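Local coordinates for protein catechol 2,3-dioxygenase (Rhodococcus sp., PDB 2WL9) that probably opens the ring of catechol-type substrates with dioxygen at an iron centre, as a type I extradiol dioxygenase in aromatic hydrocarbon catabolism, at residues L105-D110 against P115-Y120; L7-L12 against A98-L103; I65-A70 against H197-G202; I41-D46 against I52-D57. All coordinates share one frame; numbering follows the deposited sequence.

Contact 1: L105-D110 against P115-Y120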
loop_
_atom_site.group_PDB
_atom_site.type_symbol
_atom_site.label_atom_id
_atom_site.label_comp_id
_atom_site.label_asym_id
_atom_site.label_seq_id
_atom_site.Cartn_x
_atom_site.Cartn_y
_atom_site.Cartn_z
ATOM N N LEU C 105 20.983 33.224 -14.110
ATOM C CA LEU C 105 20.442 34.190 -13.179
ATOM C C LEU C 105 19.879 35.420 -13.906
ATOM O O LEU C 105 20.389 35.850 -14.949
ATOM C CB LEU C 105 21.561 34.589 -12.190
ATOM C CG LEU C 105 21.449 35.659 -11.110
ATOM C CD1 LEU C 105 20.630 35.184 -9.945
ATOM C CD2 LEU C 105 22.851 36.004 -10.634
ATOM N N VAL C 106 18.797 35.948 -13.349
ATOM C CA VAL C 106 18.225 37.211 -13.756
ATOM C C VAL C 106 18.027 38.057 -12.490
ATOM O O VAL C 106 17.569 37.550 -11.464
ATOM C CB VAL C 106 16.917 36.961 -14.576
ATOM C CG1 VAL C 106 15.759 37.803 -14.106
ATOM C CG2 VAL C 106 17.178 37.125 -16.067
ATOM N N LYS C 107 18.416 39.328 -12.549
ATOM C CA LYS C 107 18.266 40.228 -11.404
ATOM C C LYS C 107 17.299 41.370 -11.708
ATOM O O LYS C 107 17.376 41.997 -12.773
ATOM C CB LYS C 107 19.628 40.803 -10.967
ATOM C CG LYS C 107 20.641 39.775 -10.474
ATOM C CD LYS C 107 21.999 40.429 -10.198
ATOM C CE LYS C 107 22.933 39.496 -9.444
ATOM N NZ LYS C 107 24.336 39.993 -9.432
ATOM N N LEU C 108 16.405 41.638 -10.760
ATOM C CA LEU C 108 15.438 42.730 -10.868
ATOM C C LEU C 108 14.972 43.186 -9.482
ATOM O O LEU C 108 15.608 42.865 -8.468
ATOM C CB LEU C 108 14.248 42.302 -11.747
ATOM C CG LEU C 108 13.379 41.118 -11.308
ATOM C CD1 LEU C 108 11.980 41.235 -11.911
ATOM C CD2 LEU C 108 14.009 39.757 -11.644
ATOM N N HIS C 109 13.871 43.935 -9.432
ATOM C CA HIS C 109 13.261 44.329 -8.163
ATOM C C HIS C 109 11.759 44.119 -8.188
ATOM O O HIS C 109 11.116 44.312 -9.216
ATOM C CB HIS C 109 13.560 45.794 -7.845
ATOM C CG HIS C 109 14.998 46.063 -7.556
ATOM N ND1 HIS C 109 15.947 46.169 -8.548
ATOM C CD2 HIS C 109 15.656 46.231 -6.386
ATOM C CE1 HIS C 109 17.127 46.397 -8.002
ATOM N NE2 HIS C 109 16.977 46.440 -6.691
ATOM N N ASP C 110 11.190 43.744 -7.050
ATOM C CA ASP C 110 9.737 43.657 -6.959
ATOM C C ASP C 110 9.163 45.074 -6.802
ATOM O O ASP C 110 9.935 46.038 -6.751
ATOM C CB ASP C 110 9.294 42.658 -5.867
ATOM C CG ASP C 110 9.314 43.234 -4.455
ATOM O OD1 ASP C 110 9.653 44.419 -4.247
ATOM O OD2 ASP C 110 8.977 42.459 -3.534
ATOM N N PRO C 115 15.153 43.620 -3.795
ATOM C CA PRO C 115 15.926 42.959 -4.846
ATOM C C PRO C 115 15.518 41.501 -5.009
ATOM O O PRO C 115 15.525 40.729 -4.048
ATOM C CB PRO C 115 17.369 43.064 -4.346
ATOM C CG PRO C 115 17.365 44.300 -3.516
ATOM C CD PRO C 115 16.037 44.244 -2.793
ATOM N N THR C 116 15.174 41.146 -6.239
ATOM C CA THR C 116 14.578 39.860 -6.544
ATOM C C THR C 116 15.401 39.169 -7.620
ATOM O O THR C 116 15.720 39.771 -8.637
ATOM C CB THR C 116 13.131 40.064 -7.013
ATOM O OG1 THR C 116 12.389 40.694 -5.964
ATOM C CG2 THR C 116 12.470 38.735 -7.388
ATOM N N GLU C 117 15.740 37.902 -7.393
ATOM C CA GLU C 117 16.531 37.145 -8.369
ATOM C C GLU C 117 15.806 35.884 -8.807
ATOM O O GLU C 117 15.105 35.261 -8.008
ATOM C CB GLU C 117 17.910 36.805 -7.807
ATOM C CG GLU C 117 18.593 37.992 -7.124
ATOM C CD GLU C 117 20.074 37.773 -6.855
ATOM O OE1 GLU C 117 20.512 36.609 -6.788
ATOM O OE2 GLU C 117 20.803 38.782 -6.711
ATOM N N ILE C 118 15.946 35.535 -10.083
ATOM C CA ILE C 118 15.372 34.294 -10.615
ATOM C C ILE C 118 16.480 33.464 -11.276
ATOM O O ILE C 118 17.204 33.945 -12.151
ATOM C CB ILE C 118 14.191 34.547 -11.579
ATOM C CG1 ILE C 118 13.172 35.512 -10.952
ATOM C CG2 ILE C 118 13.491 33.230 -11.908
ATOM C CD1 ILE C 118 12.434 36.355 -11.960
ATOM N N PHE C 119 16.601 32.211 -10.846
ATOM C CA PHE C 119 17.768 31.406 -11.175
ATOM C C PHE C 119 17.413 29.947 -11.408
ATOM O O PHE C 119 16.337 29.488 -11.001
ATOM C CB PHE C 119 18.774 31.480 -10.018
ATOM C CG PHE C 119 18.391 30.635 -8.824
ATOM C CD1 PHE C 119 18.895 29.347 -8.676
ATOM C CD2 PHE C 119 17.530 31.133 -7.853
ATOM C CE1 PHE C 119 18.554 28.561 -7.563
ATOM C CE2 PHE C 119 17.171 30.358 -6.737
ATOM C CZ PHE C 119 17.692 29.068 -6.589
ATOM N N TYR C 120 18.337 29.223 -12.031
ATOM C CA TYR C 120 18.268 27.759 -12.144
ATOM C C TYR C 120 19.645 27.152 -11.861
ATOM O O TYR C 120 20.667 27.834 -11.965
ATOM C CB TYR C 120 17.787 27.325 -13.547
ATOM C CG TYR C 120 18.825 27.501 -14.641
ATOM C CD1 TYR C 120 19.731 26.477 -14.947
ATOM C CD2 TYR C 120 18.916 28.698 -15.359
ATOM C CE1 TYR C 120 20.693 26.640 -15.932
ATOM C CE2 TYR C 120 19.876 28.870 -16.349
ATOM C CZ TYR C 120 20.763 27.837 -16.626
ATOM O OH TYR C 120 21.708 28.002 -17.601
#

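Contact 2: L7-L12 against A98-L103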
loop_
_atom_site.group_PDB
_atom_site.type_symbol
_atom_site.label_atom_id
_atom_site.label_comp_id
_atom_site.label_asym_id
_atom_site.label_seq_id
_atom_site.Cartn_x
_atom_site.Cartn_y
_atom_site.Cartn_z
ATOM N N LEU C 7 11.271 29.104 -3.241
ATOM C CA LEU C 7 12.168 30.101 -2.688
ATOM C C LEU C 7 13.518 29.420 -2.422
ATOM O O LEU C 7 13.664 28.682 -1.451
ATOM C CB LEU C 7 11.590 30.648 -1.396
ATOM C CG LEU C 7 12.332 31.780 -0.695
ATOM C CD1 LEU C 7 12.403 33.021 -1.562
ATOM C CD2 LEU C 7 11.641 32.088 0.631
ATOM N N GLY C 8 14.486 29.660 -3.294
ATOM C CA GLY C 8 15.749 28.921 -3.275
ATOM C C GLY C 8 16.739 29.407 -2.232
ATOM O O GLY C 8 17.311 28.599 -1.489
ATOM N N TYR C 9 16.958 30.718 -2.193
ATOM C CA TYR C 9 17.924 31.311 -1.267
ATOM C C TYR C 9 17.561 32.730 -0.843
ATOM O O TYR C 9 16.686 33.365 -1.433
ATOM C CB TYR C 9 19.358 31.279 -1.834
ATOM C CG TYR C 9 19.581 32.028 -3.139
ATOM C CD1 TYR C 9 19.824 31.329 -4.319
ATOM C CD2 TYR C 9 19.575 33.429 -3.190
ATOM C CE1 TYR C 9 20.048 31.994 -5.522
ATOM C CE2 TYR C 9 19.791 34.108 -4.394
ATOM C CZ TYR C 9 20.025 33.385 -5.552
ATOM O OH TYR C 9 20.240 34.032 -6.743
ATOM N N LEU C 10 18.235 33.193 0.203
ATOM C CA LEU C 10 18.178 34.577 0.647
ATOM C C LEU C 10 19.597 35.081 0.864
ATOM O O LEU C 10 20.440 34.372 1.412
ATOM C CB LEU C 10 17.415 34.700 1.968
ATOM C CG LEU C 10 15.921 34.424 2.027
ATOM C CD1 LEU C 10 15.478 34.407 3.484
ATOM C CD2 LEU C 10 15.142 35.483 1.239
ATOM N N GLY C 11 19.858 36.295 0.408
ATOM C CA GLY C 11 21.073 37.007 0.761
ATOM C C GLY C 11 20.703 38.000 1.838
ATOM O O GLY C 11 19.687 38.689 1.731
ATOM N N LEU C 12 21.517 38.050 2.885
ATOM C CA LEU C 12 21.261 38.901 4.034
ATOM C C LEU C 12 22.463 39.806 4.289
ATOM O O LEU C 12 23.607 39.380 4.118
ATOM C CB LEU C 12 21.015 38.032 5.273
ATOM C CG LEU C 12 19.624 37.593 5.757
ATOM C CD1 LEU C 12 18.605 37.295 4.657
ATOM C CD2 LEU C 12 19.746 36.412 6.740
ATOM N N ALA C 98 28.075 32.385 -11.030
ATOM C CA ALA C 98 29.055 31.727 -10.165
ATOM C C ALA C 98 29.074 32.290 -8.744
ATOM O O ALA C 98 29.228 31.542 -7.776
ATOM C CB ALA C 98 30.448 31.793 -10.788
ATOM N N GLU C 99 28.927 33.608 -8.618
ATOM C CA GLU C 99 28.887 34.254 -7.309
ATOM C C GLU C 99 27.756 33.694 -6.430
ATOM O O GLU C 99 27.986 33.283 -5.283
ATOM C CB GLU C 99 28.751 35.774 -7.466
ATOM C CG GLU C 99 29.126 36.535 -6.213
ATOM C CD GLU C 99 28.680 37.986 -6.234
ATOM O OE1 GLU C 99 28.064 38.431 -7.230
ATOM O OE2 GLU C 99 28.949 38.686 -5.238
ATOM N N ARG C 100 26.549 33.664 -6.984
ATOM C CA ARG C 100 25.367 33.124 -6.303
ATOM C C ARG C 100 25.380 31.591 -6.184
ATOM O O ARG C 100 24.496 31.005 -5.546
ATOM C CB ARG C 100 24.094 33.573 -7.036
ATOM C CG ARG C 100 23.865 35.088 -7.063
ATOM C CD ARG C 100 23.504 35.657 -5.687
ATOM N NE ARG C 100 23.072 37.047 -5.817
ATOM C CZ ARG C 100 23.827 38.113 -5.557
ATOM N NH1 ARG C 100 25.068 37.979 -5.100
ATOM N NH2 ARG C 100 23.323 39.324 -5.734
ATOM N N ARG C 101 26.389 30.959 -6.781
ATOM C CA ARG C 101 26.506 29.485 -6.905
ATOM C C ARG C 101 25.329 28.868 -7.665
ATOM O O ARG C 101 24.703 27.899 -7.207
ATOM C CB ARG C 101 26.703 28.778 -5.548
ATOM C CG ARG C 101 27.678 29.427 -4.594
ATOM C CD ARG C 101 29.067 29.562 -5.191
ATOM N NE ARG C 101 29.979 30.084 -4.183
ATOM C CZ ARG C 101 30.664 29.322 -3.339
ATOM N NH1 ARG C 101 30.557 27.996 -3.391
ATOM N NH2 ARG C 101 31.458 29.890 -2.437
ATOM N N VAL C 102 25.039 29.440 -8.828
ATOM C CA VAL C 102 23.967 28.967 -9.707
ATOM C C VAL C 102 24.480 28.906 -11.145
ATOM O O VAL C 102 25.586 29.379 -11.441
ATOM C CB VAL C 102 22.692 29.863 -9.638
ATOM C CG1 VAL C 102 22.104 29.865 -8.233
ATOM C CG2 VAL C 102 22.978 31.300 -10.133
ATOM N N LEU C 103 23.683 28.323 -12.034
ATOM C CA LEU C 103 24.075 28.228 -13.436
ATOM C C LEU C 103 23.655 29.419 -14.285
ATOM O O LEU C 103 24.378 29.817 -15.204
ATOM C CB LEU C 103 23.523 26.954 -14.062
ATOM C CG LEU C 103 24.090 25.615 -13.599
ATOM C CD1 LEU C 103 23.362 24.518 -14.357
ATOM C CD2 LEU C 103 25.604 25.525 -13.823
#

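Contact 3: I65-A70 against H197-G202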
loop_
_atom_site.group_PDB
_atom_site.type_symbol
_atom_site.label_atom_id
_atom_site.label_comp_id
_atom_site.label_asym_id
_atom_site.label_seq_id
_atom_site.Cartn_x
_atom_site.Cartn_y
_atom_site.Cartn_z
ATOM N N ILE C 65 16.423 38.235 -2.692
ATOM C CA ILE C 65 15.568 37.045 -2.654
ATOM C C ILE C 65 15.774 36.212 -3.926
ATOM O O ILE C 65 15.583 36.715 -5.025
ATOM C CB ILE C 65 14.088 37.444 -2.553
ATOM C CG1 ILE C 65 13.826 38.256 -1.279
ATOM C CG2 ILE C 65 13.184 36.210 -2.595
ATOM C CD1 ILE C 65 12.603 39.174 -1.378
ATOM N N GLY C 66 16.149 34.945 -3.781
ATOM C CA GLY C 66 16.343 34.090 -4.950
ATOM C C GLY C 66 15.221 33.089 -5.170
ATOM O O GLY C 66 14.997 32.219 -4.327
ATOM N N TRP C 67 14.519 33.216 -6.298
ATOM C CA TRP C 67 13.467 32.269 -6.693
ATOM C C TRP C 67 13.955 31.314 -7.766
ATOM O O TRP C 67 14.510 31.743 -8.778
ATOM C CB TRP C 67 12.240 33.007 -7.234
ATOM C CG TRP C 67 11.623 33.953 -6.261
ATOM C CD1 TRP C 67 11.832 35.297 -6.185
ATOM C CD2 TRP C 67 10.692 33.630 -5.228
ATOM N NE1 TRP C 67 11.094 35.836 -5.154
ATOM C CE2 TRP C 67 10.388 34.832 -4.547
ATOM C CE3 TRP C 67 10.098 32.437 -4.793
ATOM C CZ2 TRP C 67 9.503 34.878 -3.471
ATOM C CZ3 TRP C 67 9.221 32.485 -3.716
ATOM C CH2 TRP C 67 8.935 33.693 -3.070
ATOM N N ARG C 68 13.706 30.023 -7.569
ATOM C CA ARG C 68 14.187 29.001 -8.494
ATOM C C ARG C 68 13.221 28.677 -9.638
ATOM O O ARG C 68 12.001 28.631 -9.448
ATOM C CB ARG C 68 14.508 27.721 -7.718
ATOM C CG ARG C 68 15.248 26.656 -8.515
ATOM C CD ARG C 68 15.193 25.326 -7.774
ATOM N NE ARG C 68 16.105 24.337 -8.344
ATOM C CZ ARG C 68 16.223 23.086 -7.906
ATOM N NH1 ARG C 68 15.479 22.663 -6.890
ATOM N NH2 ARG C 68 17.087 22.256 -8.482
ATOM N N VAL C 69 13.778 28.447 -10.823
ATOM C CA VAL C 69 13.036 27.843 -11.924
ATOM C C VAL C 69 13.741 26.548 -12.312
ATOM O O VAL C 69 14.881 26.313 -11.906
ATOM C CB VAL C 69 12.858 28.791 -13.141
ATOM C CG1 VAL C 69 11.999 29.988 -12.773
ATOM C CG2 VAL C 69 14.193 29.245 -13.709
ATOM N N ALA C 70 13.055 25.704 -13.074
ATOM C CA ALA C 70 13.544 24.360 -13.375
ATOM C C ALA C 70 14.797 24.312 -14.251
ATOM O O ALA C 70 15.606 23.394 -14.114
ATOM C CB ALA C 70 12.428 23.519 -14.008
ATOM N N HIS C 197 2.798 28.402 2.096
ATOM C CA HIS C 197 3.215 29.611 1.388
ATOM C C HIS C 197 4.733 29.779 1.435
ATOM O O HIS C 197 5.388 29.297 2.369
ATOM C CB HIS C 197 2.478 30.867 1.894
ATOM C CG HIS C 197 2.624 31.126 3.362
ATOM N ND1 HIS C 197 3.430 32.125 3.866
ATOM C CD2 HIS C 197 2.049 30.533 4.436
ATOM C CE1 HIS C 197 3.348 32.133 5.186
ATOM N NE2 HIS C 197 2.519 31.175 5.556
ATOM N N SER C 198 5.267 30.421 0.396
ATOM C CA SER C 198 6.668 30.832 0.309
ATOM C C SER C 198 6.811 32.320 0.598
ATOM O O SER C 198 7.907 32.804 0.889
ATOM C CB SER C 198 7.201 30.586 -1.100
ATOM O OG SER C 198 7.045 29.243 -1.475
ATOM N N LEU C 199 5.698 33.043 0.514
ATOM C CA LEU C 199 5.733 34.505 0.512
ATOM C C LEU C 199 4.452 35.089 1.078
ATOM O O LEU C 199 3.364 34.596 0.775
ATOM C CB LEU C 199 5.927 35.002 -0.924
ATOM C CG LEU C 199 6.039 36.495 -1.220
ATOM C CD1 LEU C 199 7.229 37.086 -0.497
ATOM C CD2 LEU C 199 6.169 36.686 -2.708
ATOM N N ALA C 200 4.590 36.135 1.900
ATOM C CA ALA C 200 3.447 36.905 2.384
ATOM C C ALA C 200 3.789 38.392 2.527
ATOM O O ALA C 200 4.959 38.759 2.663
ATOM C CB ALA C 200 2.925 36.339 3.705
ATOM N N PHE C 201 2.763 39.237 2.452
ATOM C CA PHE C 201 2.919 40.692 2.578
ATOM C C PHE C 201 1.571 41.381 2.854
ATOM O O PHE C 201 0.524 40.734 2.856
ATOM C CB PHE C 201 3.608 41.290 1.339
ATOM C CG PHE C 201 3.071 40.781 0.031
ATOM C CD1 PHE C 201 3.709 39.743 -0.642
ATOM C CD2 PHE C 201 1.931 41.344 -0.535
ATOM C CE1 PHE C 201 3.214 39.267 -1.854
ATOM C CE2 PHE C 201 1.428 40.875 -1.740
ATOM C CZ PHE C 201 2.072 39.834 -2.404
ATOM N N GLY C 202 1.602 42.689 3.083
ATOM C CA GLY C 202 0.383 43.434 3.416
ATOM C C GLY C 202 0.018 43.322 4.884
ATOM O O GLY C 202 -1.160 43.340 5.248
#

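Contact 4: I41-D46 against I52-D57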
loop_
_atom_site.group_PDB
_atom_site.type_symbol
_atom_site.label_atom_id
_atom_site.label_comp_id
_atom_site.label_asym_id
_atom_site.label_seq_id
_atom_site.Cartn_x
_atom_site.Cartn_y
_atom_site.Cartn_z
ATOM N N ILE C 41 29.937 34.552 4.538
ATOM C CA ILE C 41 29.857 33.126 4.831
ATOM C C ILE C 41 28.453 32.653 4.459
ATOM O O ILE C 41 27.621 33.460 4.018
ATOM C CB ILE C 41 30.193 32.804 6.314
ATOM C CG1 ILE C 41 29.239 33.532 7.264
ATOM C CG2 ILE C 41 31.661 33.121 6.622
ATOM C CD1 ILE C 41 29.260 33.001 8.684
ATOM N N TYR C 42 28.193 31.357 4.611
ATOM C CA TYR C 42 26.917 30.782 4.181
ATOM C C TYR C 42 26.278 29.916 5.259
ATOM O O TYR C 42 26.963 29.328 6.098
ATOM C CB TYR C 42 27.081 29.935 2.910
ATOM C CG TYR C 42 27.803 30.616 1.767
ATOM C CD1 TYR C 42 27.100 31.192 0.709
ATOM C CD2 TYR C 42 29.196 30.678 1.749
ATOM C CE1 TYR C 42 27.770 31.827 -0.333
ATOM C CE2 TYR C 42 29.870 31.304 0.726
ATOM C CZ TYR C 42 29.159 31.873 -0.314
ATOM O OH TYR C 42 29.854 32.487 -1.320
ATOM N N LEU C 43 24.955 29.831 5.217
ATOM C CA LEU C 43 24.242 28.908 6.086
ATOM C C LEU C 43 23.603 27.838 5.219
ATOM O O LEU C 43 22.898 28.136 4.269
ATOM C CB LEU C 43 23.196 29.642 6.932
ATOM C CG LEU C 43 23.713 30.747 7.861
ATOM C CD1 LEU C 43 22.547 31.579 8.418
ATOM C CD2 LEU C 43 24.573 30.193 8.990
ATOM N N ARG C 44 23.870 26.589 5.559
ATOM C CA ARG C 44 23.417 25.448 4.771
ATOM C C ARG C 44 22.342 24.697 5.553
ATOM O O ARG C 44 22.457 24.541 6.770
ATOM C CB ARG C 44 24.631 24.560 4.485
ATOM C CG ARG C 44 24.349 23.277 3.754
ATOM C CD ARG C 44 25.638 22.514 3.525
ATOM N NE ARG C 44 25.473 21.503 2.487
ATOM C CZ ARG C 44 26.083 20.324 2.470
ATOM N NH1 ARG C 44 26.896 19.964 3.458
ATOM N NH2 ARG C 44 25.848 19.488 1.471
ATOM N N MET C 45 21.291 24.252 4.858
ATOM C CA MET C 45 20.169 23.562 5.505
ATOM C C MET C 45 19.959 22.144 4.971
ATOM O O MET C 45 19.181 21.364 5.543
ATOM C CB MET C 45 18.864 24.346 5.314
ATOM C CG MET C 45 18.842 25.741 5.921
ATOM S SD MET C 45 17.360 26.637 5.441
ATOM C CE MET C 45 16.073 25.697 6.265
ATOM N N ASP C 46 20.632 21.819 3.872
ATOM C CA ASP C 46 20.406 20.556 3.167
ATOM C C ASP C 46 21.541 20.266 2.188
ATOM O O ASP C 46 22.641 20.781 2.358
ATOM C CB ASP C 46 19.039 20.560 2.457
ATOM C CG ASP C 46 18.907 21.663 1.401
ATOM O OD1 ASP C 46 19.877 22.411 1.149
ATOM O OD2 ASP C 46 17.809 21.782 0.815
ATOM N N ILE C 52 21.289 30.318 2.513
ATOM C CA ILE C 52 21.412 31.711 2.935
ATOM C C ILE C 52 22.862 32.175 2.830
ATOM O O ILE C 52 23.780 31.454 3.215
ATOM C CB ILE C 52 20.879 31.940 4.397
ATOM C CG1 ILE C 52 19.452 31.399 4.564
ATOM C CG2 ILE C 52 20.901 33.434 4.775
ATOM C CD1 ILE C 52 18.941 31.354 6.018
ATOM N N VAL C 53 23.039 33.383 2.296
ATOM C CA VAL C 53 24.342 34.048 2.249
ATOM C C VAL C 53 24.316 35.189 3.245
ATOM O O VAL C 53 23.409 36.017 3.222
ATOM C CB VAL C 53 24.661 34.632 0.850
ATOM C CG1 VAL C 53 26.126 35.043 0.759
ATOM C CG2 VAL C 53 24.345 33.633 -0.235
ATOM N N LEU C 54 25.309 35.224 4.122
ATOM C CA LEU C 54 25.453 36.333 5.059
ATOM C C LEU C 54 26.562 37.261 4.581
ATOM O O LEU C 54 27.728 36.875 4.537
ATOM C CB LEU C 54 25.751 35.823 6.469
ATOM C CG LEU C 54 24.758 34.857 7.138
ATOM C CD1 LEU C 54 25.328 34.384 8.462
ATOM C CD2 LEU C 54 23.370 35.471 7.341
ATOM N N HIS C 55 26.184 38.478 4.214
ATOM C CA HIS C 55 27.145 39.491 3.795
ATOM C C HIS C 55 27.497 40.367 4.987
ATOM O O HIS C 55 26.645 41.095 5.505
ATOM C CB HIS C 55 26.555 40.350 2.682
ATOM C CG HIS C 55 26.285 39.601 1.414
ATOM N ND1 HIS C 55 27.189 39.547 0.378
ATOM C CD2 HIS C 55 25.206 38.889 1.009
ATOM C CE1 HIS C 55 26.680 38.834 -0.612
ATOM N NE2 HIS C 55 25.476 38.426 -0.256
ATOM N N ALA C 56 28.747 40.277 5.430
ATOM C CA ALA C 56 29.220 41.078 6.555
ATOM C C ALA C 56 29.513 42.492 6.080
ATOM O O ALA C 56 30.676 42.880 5.911
ATOM C CB ALA C 56 30.449 40.446 7.179
ATOM N N ASP C 57 28.450 43.254 5.854
ATOM C CA ASP C 57 28.567 44.609 5.319
ATOM C C ASP C 57 28.143 45.699 6.306
ATOM O O ASP C 57 28.189 46.880 5.975
ATOM C CB ASP C 57 27.782 44.738 4.006
ATOM C CG ASP C 57 26.278 44.616 4.200
ATOM O OD1 ASP C 57 25.792 44.746 5.348
ATOM O OD2 ASP C 57 25.578 44.396 3.192
#

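Contact 1: L105-D110 against P115-Y120
The His109 imidazole is met obliquely by Pro115: CD2 lies 3.6 Å from Pro115 CA, and NE2 lies 3.8 Å from CG of the proline ring. The second flat group, the Glu117 carboxylate, has carbon neighbours at both of its oxygens. Leu105 CD1 comes to 3.5 Å from Glu117 OE1, reaching it across the glutamate chain because chi1 of 175° swings the leucine CG away from its own backbone N. Lys107 instead runs alongside Glu117 with an extended chain and brings CE to 3.5 Å from OE2. The phenyl ring of Phe119 leads off to stack on Tyr9.

Leu105, Lys107, His109, Pro115, Glu117 and Phe119 share one face of a beta hairpin, strands 104-109 and 115-120. On its other face, Leu108 CD2 packs 3.8 Å from Ile118 CD1, close to helices 72-84 and 157-167. Two hydrogen-bonded pairs hold the strands together, Val106 with Ile118 and Leu108 with Thr116. The bond from Thr116 N to Leu108 O, at 2.8 Å, is nearly straight at hydrogen (175°).

Lys107 NZ stays 4.6 Å from Glu117 OE2, so that charge pair can act only at a distance. Glu117 instead is hydrogen-bonded to Tyr9 OH through OE1 and forms a salt bridge with Arg100 through OE2, which probably favours its ionised form although the residue is buried.

Contact 2: L7-L12 against A98-L103
Tyr9 occupies a classic beta bulge, Gly8 and Tyr9 both facing Gly66, while Arg100 and Val102 stand before and after Arg101, whose positive phi of 60° closes helix 94-100 in a Schellman motif. No hydrogen bond joins the two segments, and the phenol ring does the bridging.

Its CG is tucked between the backbone N and the carbonyl carbon (chi1 60°), and from there the ring reaches across to the end of the helix. Tyr9 OH rests against the aliphatic part of Arg100, 3.8 Å from both CG and CD, while Tyr9 CZ lies 4.2 Å from Arg100 CD. The chain bends at chi2, and the guanidinium plane stands 81° from that of the phenol, with the hydroxyl near the guanidinium plane at its edge. The polar ends look beyond the pair: both Tyr9 OH and Arg100 NH2 are held by the carboxylate of Glu117. Arg100 also makes a cation-pi contact with Tyr64, and its NH1 has only a long, purely electrostatic relation to Glu99 OE1.

Past the turn, Val102 approaches the same ring obliquely, with CG1 4.0 Å from Tyr9 CE1. Tyrosine and arginine are thus both positioned by one buried acid. A central strand of the mixed sheet, 6-14, is in this way tied to the turn leading from helix 94-100 into strand 104-109, within the N-terminal half of a fold of the vicinal oxygen chelate superfamily.

Contact 3: I65-A70 against H197-G202
Where the N-terminal half of the chain meets the iron-binding half, Trp67 of strand 61-68 inserts the six-membered part of its indole against Ser198 and Leu199. The approach is purely van der Waals. Ser198 CB lies at the ring edge, in its plane, 3.8 Å from Trp67 CZ3. Leu199 CB lies 3.9 Å from Trp67 CH2, and CD2 comes in obliquely, 3.9 Å from Trp67 CZ2, the leucine side chain crossing the indole at about a right angle. The tryptophan can span the gap because it is long: the nearest CA atoms, those of Trp67 and Ser198, are still 9.9 Å apart.

Two consecutive residues can serve one ring because Ser198 and Leu199 form a classic beta bulge opposite Met190, and both of their side chains set out toward Trp67. In Leu199, CG lies opposite the backbone N (chi1 -178°), and its CD2 branch makes the contact at CZ2. Strand 199-201, which starts within the bulge, runs parallel to strand 149-152 in the second sheet, and His149 at the start of that strand is an iron ligand. The side chain of Leu199 is about 10 Å from the metal, while the imidazole of neighbouring His197 meets that of His149 with the planes about 35° apart. Tyr164 of helix 157-167 touches both Trp67 and Leu199, and Thr116 packs on the tryptophan from strand 115-120.

Contact 4: I41-D46 against I52-D57
Leu43 and Leu54 both hold CG beside the backbone N (chi1 -60° and -58°), and these torsions carry their methyl ends into each other, CD1 to CD1 at 4.0 Å. The two belong to a beta hairpin, strands 40-44 and 52-56, in the N-terminal mixed sheet. Ile41 and Ile52 project from the same face: Ile41 CD1 lies 4.2 Å from Leu54 CD1, and Leu43 meets Ile52 through their CB atoms at 4.1 Å. This apolar layer continues onto helix 17-24, which Ile41 and Leu43 touch, and onto Leu12 of strand 6-14, against which Ile52 and Leu54 pack.

Backbone bonds in both directions join Ile41 with Leu54 and Leu43 with Ile52. The shortest runs from Leu43 N to Ile52 O at 2.8 Å. The non-hydrogen-bonded pair between them, Tyr42 with Val53, faces the other way, its side chains lying side by side. The phenol hydroxyl bonds to Glu37. Nearer the backbone, Tyr42 CE1 rests 3.8 Å from Val53 CG1, and Tyr42 CD1 is at the same distance from Val53 CG2, so both valine methyls bear on one side of the ring.

Along the chain, contact 4 closes first, nested in the loop spanned by contact 2; contact 1 lies inside the loop closed by contact 3, and contacts 2 and 3 interlock. All four reach one mixed eight-stranded sheet, in which 52-56, 6-14, 61-68 and 115-120 are successive neighbours. Contacts 1 and 2 have centres about 10 Å apart, as do contacts 2 and 4, whereas the centre of contact 4 lies about 18 Å from those of contacts 1 and 3. The two hairpins therefore sit toward different ends of the sheet, with contact 2 bridging between them. Contact 3 alone leaves this sheet for the second one, so it links the N-terminal fold to the half that carries the iron.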